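AP-4 complex accessory subunit Tepsin (Equus caballus, PDB 5WF2) probably associates with the adaptor complex AP-4 and may thereby take part in vesicle trafficking at the trans-Golgi network, its VHS/ENTH-like domain being the part described here. Local coordinates at residues S22-E27 and C59-E64; A40-E45 and L82-S87. All blocks are in the same frame, centred on the assembly; numbering follows the deposited sequence. Where two conformers were deposited one is given.

In the fold
Both contacts lie within the all-helical VHS/ENTH-like domain of Tepsin, and their centres are about 18 Å apart. Interaction 1 sets the start of helix 25-35 against helix 59-68, about 12 Å from the centre of the chain. Interaction 2 lies closer in, at about 8 Å, where the loop leading into helix 44-56 rests on helix 75-89. The segments alternate along the chain, 22-27, 40-45, 59-64 and 82-87, so the two contacts interlock in sequence. They also meet in space: in one of the two conformers of L63, its CD1 packs on V85 CG2 of helix 75-89 at 4.1 Å. Together they join four consecutive helices of the domain.

Interaction 1. Residues S22-E27 and C59-E64; sequences SDCQQE and CEAVLE
E27 lays the aliphatic part of its side chain against V62, and this is the closer-packed half of the contact. The two side chains cross at about a right angle, with V62 CG2 lying 3.6 Å from E27 CG and 3.8 Å from E27 CB. The backbones also come nearest here, the CA atoms of E27 and V62 being 5.3 Å apart. A branched apolar side chain suits this buried site between helices: CG2 of V62 meets E27, and the V62 side chain also packs on F50 and C54 of helix 44-56. The E27 chain bends at its second torsion (chi2 82°), which turns the carboxylate away from V62. There OE2 accepts a hydrogen bond from the backbone N of N58, just ahead of helix 59-68, so a largely buried acid keeps a polar partner while its methylenes do the packing.

Towards C24 the contact is sparser and more open. Where two carbons of E27 lie on a buried valine, here one sulfur meets one methyl, C24 SG to A61 CB at 3.7 Å, and both residues are partly exposed. A61, with just a methyl, fits against both C24 SG and E27 CG, the latter 4.2 Å from A61 CB. Before C24, S22 and D23 are exposed. The N-terminal turn of helix 25-35, with C24 at its N-cap, thus packs on helix 59-68 within an all-helical superhelix of the kind found in VHS and ENTH domains.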
loop_
_atom_site.group_PDB
_atom_site.type_symbol
_atom_site.label_atom_id
_atom_site.label_comp_id
_atom_site.label_asym_id
_atom_site.label_seq_id
_atom_site.Cartn_x
_atom_site.Cartn_y
_atom_site.Cartn_z
ATOM N N SER A 22 -8.553 2.962 15.639
ATOM C CA SER A 22 -9.885 2.391 15.829
ATOM C C SER A 22 -10.963 3.304 15.255
ATOM O O SER A 22 -11.972 2.818 14.726
ATOM C CB SER A 22 -10.130 2.091 17.316
ATOM O OG SER A 22 -9.993 3.244 18.131
ATOM N N ASP A 23 -10.748 4.620 15.304
ATOM C CA ASP A 23 -11.619 5.610 14.670
ATOM C C ASP A 23 -11.409 5.704 13.159
ATOM O O ASP A 23 -11.964 6.611 12.520
ATOM C CB ASP A 23 -11.374 6.983 15.291
ATOM C CG ASP A 23 -9.982 7.507 14.975
ATOM O OD1 ASP A 23 -9.004 6.864 15.425
ATOM O OD2 ASP A 23 -9.871 8.537 14.265
ATOM N N CYS A 24 -10.616 4.801 12.586
ATOM C CA CYS A 24 -10.395 4.755 11.148
ATOM C C CYS A 24 -11.120 3.545 10.549
ATOM O O CYS A 24 -10.540 2.771 9.785
ATOM C CB CYS A 24 -8.885 4.733 10.871
ATOM S SG CYS A 24 -8.115 6.245 11.503
ATOM N N GLN A 25 -12.407 3.366 10.888
ATOM C CA GLN A 25 -13.111 2.174 10.435
ATOM C C GLN A 25 -13.401 2.227 8.937
ATOM O O GLN A 25 -13.389 1.193 8.256
ATOM C CB GLN A 25 -14.407 1.976 11.242
ATOM C CG GLN A 25 -15.197 0.736 10.774
ATOM C CD GLN A 25 -14.368 -0.570 10.803
ATOM O OE1 GLN A 25 -14.263 -1.290 9.778
ATOM N NE2 GLN A 25 -13.785 -0.885 11.982
ATOM N N GLN A 26 -13.665 3.413 8.391
ATOM C CA GLN A 26 -13.892 3.501 6.952
ATOM C C GLN A 26 -12.617 3.174 6.195
ATOM O O GLN A 26 -12.646 2.545 5.126
ATOM C CB GLN A 26 -14.370 4.899 6.577
ATOM C CG GLN A 26 -15.739 5.289 7.151
ATOM C CD GLN A 26 -16.079 6.766 6.898
ATOM O OE1 GLN A 26 -15.231 7.640 7.052
ATOM N NE2 GLN A 26 -17.324 7.048 6.507
ATOM N N GLU A 27 -11.488 3.627 6.727
ATOM C CA GLU A 27 -10.216 3.321 6.090
ATOM C C GLU A 27 -9.939 1.826 6.142
ATOM O O GLU A 27 -9.480 1.240 5.152
ATOM C CB GLU A 27 -9.116 4.173 6.748
ATOM C CG GLU A 27 -9.211 5.666 6.439
ATOM C CD GLU A 27 -10.203 6.477 7.294
ATOM O OE1 GLU A 27 -10.836 5.931 8.221
ATOM O OE2 GLU A 27 -10.344 7.690 7.035
ATOM N N CYS A 59 -5.839 9.633 4.026
ATOM C CA CYS A 59 -4.827 8.903 3.272
ATOM C C CYS A 59 -3.749 8.271 4.144
ATOM O O CYS A 59 -3.376 7.117 3.934
ATOM C CB CYS A 59 -4.171 9.831 2.248
ATOM S SG CYS A 59 -5.063 9.954 0.680
ATOM N N GLU A 60 -3.246 9.020 5.119
ATOM C CA GLU A 60 -2.191 8.499 5.971
ATOM C C GLU A 60 -2.665 7.271 6.734
ATOM O O GLU A 60 -1.948 6.269 6.833
ATOM C CB GLU A 60 -1.688 9.590 6.926
ATOM C CG GLU A 60 -0.681 9.047 7.863
ATOM C CD GLU A 60 0.035 10.095 8.684
ATOM O OE1 GLU A 60 -0.238 11.311 8.499
ATOM O OE2 GLU A 60 0.855 9.655 9.524
ATOM N N ALA A 61 -3.890 7.303 7.254
ATOM C CA ALA A 61 -4.396 6.146 7.970
ATOM C C ALA A 61 -4.567 4.952 7.038
ATOM O O ALA A 61 -4.274 3.822 7.419
ATOM C CB ALA A 61 -5.727 6.495 8.649
ATOM N N VAL A 62 -5.044 5.184 5.819
ATOM C CA VAL A 62 -5.104 4.111 4.810
ATOM C C VAL A 62 -3.731 3.469 4.606
ATOM O O VAL A 62 -3.591 2.234 4.554
ATOM C CB VAL A 62 -5.647 4.662 3.481
ATOM C CG1 VAL A 62 -5.485 3.600 2.383
ATOM C CG2 VAL A 62 -7.114 5.063 3.600
ATOM N N LEU A 63 -2.707 4.302 4.439
ATOM C CA LEU A 63 -1.361 3.792 4.241
ATOM C C LEU A 63 -0.880 3.018 5.470
ATOM O O LEU A 63 -0.259 1.960 5.339
ATOM C CB LEU A 63 -0.418 4.952 3.895
ATOM C CG LEU A 63 0.947 4.656 3.252
ATOM C CD1 LEU A 63 0.753 3.883 1.977
ATOM C CD2 LEU A 63 1.729 5.940 2.946
ATOM N N GLU A 64 -1.130 3.526 6.673
ATOM C CA GLU A 64 -0.722 2.747 7.826
ATOM C C GLU A 64 -1.443 1.401 7.869
ATOM O O GLU A 64 -0.850 0.395 8.281
ATOM C CB GLU A 64 -0.928 3.550 9.111
ATOM C CG GLU A 64 0.014 4.744 9.266
ATOM C CD GLU A 64 1.431 4.366 9.649
ATOM O OE1 GLU A 64 1.648 3.239 10.146
ATOM O OE2 GLU A 64 2.318 5.225 9.463
#

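Interaction 2. Residues A40-E45 and L82-S87; sequences AFLSRE and LGAVAS
With chi1 at -50° and chi2 at -173°, L42 sets CG beside its own backbone N and extends CD1 onto the face of helix 75-89 formed by G83, A84 and S87. That one methyl makes the closest contacts: it lies 4.0 Å from A84 N and 4.1 Å from G83 C, over the helix backbone, and 4.4 Å from A84 CB. S87, one turn further on, brings OG to 4.4 Å from L42 CD1.

The residue types fit this approach. G83 leaves its main chain bare toward L42, and alanine at 84 adds just a methyl, so CD1 comes over the main chain where the two residues join; the CA atoms of L42 and G83 are 6.6 Å apart. L42 also touches R80 on the same helix. Directly after it, S43 is the N-cap of helix 44-56, its OG accepting a hydrogen bond from E46 N.

No hydrogen bond crosses between the segments, and G83 O takes the hydrogen bond of S87 N within its own helix. Between these two segments the contact is therefore one of dispersion and the partial burial of L42, to which A40 and F41 add by touching M79 of the same helix.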
loop_
_atom_site.group_PDB
_atom_site.type_symbol
_atom_site.label_atom_id
_atom_site.label_comp_id
_atom_site.label_asym_id
_atom_site.label_seq_id
_atom_site.Cartn_x
_atom_site.Cartn_y
_atom_site.Cartn_z
ATOM N N ALA A 40 -3.140 -11.117 -8.074
ATOM C CA ALA A 40 -2.101 -10.360 -7.380
ATOM C C ALA A 40 -1.981 -8.917 -7.852
ATOM O O ALA A 40 -1.279 -8.126 -7.199
ATOM C CB ALA A 40 -0.745 -11.019 -7.575
ATOM N N PHE A 41 -2.635 -8.567 -8.951
ATOM C CA PHE A 41 -2.633 -7.225 -9.515
ATOM C C PHE A 41 -4.036 -6.631 -9.455
ATOM O O PHE A 41 -5.002 -7.275 -9.875
ATOM C CB PHE A 41 -2.136 -7.261 -10.964
ATOM C CG PHE A 41 -0.863 -8.003 -11.122
ATOM C CD1 PHE A 41 0.314 -7.511 -10.566
ATOM C CD2 PHE A 41 -0.834 -9.235 -11.774
ATOM C CE1 PHE A 41 1.496 -8.206 -10.683
ATOM C CE2 PHE A 41 0.348 -9.949 -11.894
ATOM C CZ PHE A 41 1.515 -9.432 -11.347
ATOM N N LEU A 42 -4.140 -5.396 -8.961
ATOM C CA LEU A 42 -5.390 -4.661 -9.024
ATOM C C LEU A 42 -5.776 -4.421 -10.487
ATOM O O LEU A 42 -4.922 -4.254 -11.358
ATOM C CB LEU A 42 -5.267 -3.319 -8.293
ATOM C CG LEU A 42 -4.693 -3.240 -6.866
ATOM C CD1 LEU A 42 -4.853 -1.815 -6.349
ATOM C CD2 LEU A 42 -5.356 -4.219 -5.938
ATOM N N SER A 43 -7.075 -4.452 -10.764
ATOM C CA SER A 43 -7.544 -4.000 -12.062
ATOM C C SER A 43 -7.513 -2.481 -12.138
ATOM O O SER A 43 -7.452 -1.778 -11.133
ATOM C CB SER A 43 -8.967 -4.486 -12.326
ATOM O OG SER A 43 -9.890 -3.774 -11.514
ATOM N N ARG A 44 -7.611 -1.983 -13.362
ATOM C CA ARG A 44 -7.680 -0.548 -13.588
ATOM C C ARG A 44 -8.854 0.053 -12.832
ATOM O O ARG A 44 -8.728 1.110 -12.199
ATOM C CB ARG A 44 -7.799 -0.308 -15.099
ATOM C CG ARG A 44 -7.852 1.126 -15.522
ATOM C CD ARG A 44 -7.575 1.296 -17.025
ATOM N NE ARG A 44 -7.135 2.668 -17.288
ATOM C CZ ARG A 44 -7.939 3.681 -17.615
ATOM N NH1 ARG A 44 -9.246 3.493 -17.749
ATOM N NH2 ARG A 44 -7.436 4.898 -17.814
ATOM N N GLU A 45 -9.987 -0.654 -12.838
ATOM C CA GLU A 45 -11.194 -0.192 -12.173
ATOM C C GLU A 45 -11.001 -0.171 -10.671
ATOM O O GLU A 45 -11.366 0.799 -10.004
ATOM C CB GLU A 45 -12.377 -1.091 -12.565
ATOM C CG GLU A 45 -12.486 -1.381 -14.106
ATOM C CD GLU A 45 -11.752 -2.669 -14.591
ATOM O OE1 GLU A 45 -12.371 -3.772 -14.566
ATOM O OE2 GLU A 45 -10.566 -2.583 -15.010
ATOM N N LEU A 82 0.728 -3.967 -1.747
ATOM C CA LEU A 82 1.787 -3.235 -2.464
ATOM C C LEU A 82 1.253 -2.500 -3.685
ATOM O O LEU A 82 1.693 -1.381 -3.992
ATOM C CB LEU A 82 2.926 -4.163 -2.890
ATOM C CG LEU A 82 3.809 -4.732 -1.767
ATOM C CD1 LEU A 82 4.760 -5.797 -2.293
ATOM C CD2 LEU A 82 4.607 -3.667 -1.041
ATOM N N GLY A 83 0.381 -3.147 -4.455
ATOM C CA GLY A 83 -0.252 -2.457 -5.567
ATOM C C GLY A 83 -0.962 -1.199 -5.137
ATOM O O GLY A 83 -0.902 -0.176 -5.825
ATOM N N ALA A 84 -1.677 -1.267 -4.018
ATOM C CA ALA A 84 -2.418 -0.117 -3.531
ATOM C C ALA A 84 -1.463 0.989 -3.100
ATOM O O ALA A 84 -1.736 2.160 -3.351
ATOM C CB ALA A 84 -3.332 -0.510 -2.382
ATOM N N VAL A 85 -0.353 0.619 -2.447
ATOM C CA VAL A 85 0.709 1.573 -2.098
ATOM C C VAL A 85 1.247 2.252 -3.350
ATOM O O VAL A 85 1.372 3.472 -3.400
ATOM C CB VAL A 85 1.840 0.868 -1.321
ATOM C CG1 VAL A 85 3.060 1.816 -1.152
ATOM C CG2 VAL A 85 1.380 0.362 0.028
ATOM N N ALA A 86 1.555 1.475 -4.393
ATOM C CA ALA A 86 2.050 2.048 -5.643
ATOM C C ALA A 86 1.039 3.004 -6.251
ATOM O O ALA A 86 1.401 4.099 -6.693
ATOM C CB ALA A 86 2.408 0.934 -6.623
ATOM N N SER A 87 -0.240 2.605 -6.300
ATOM C CA SER A 87 -1.277 3.471 -6.865
ATOM C C SER A 87 -1.359 4.779 -6.122
ATOM O O SER A 87 -1.378 5.847 -6.742
ATOM C CB SER A 87 -2.631 2.760 -6.870
ATOM O OG SER A 87 -2.627 1.697 -7.825
#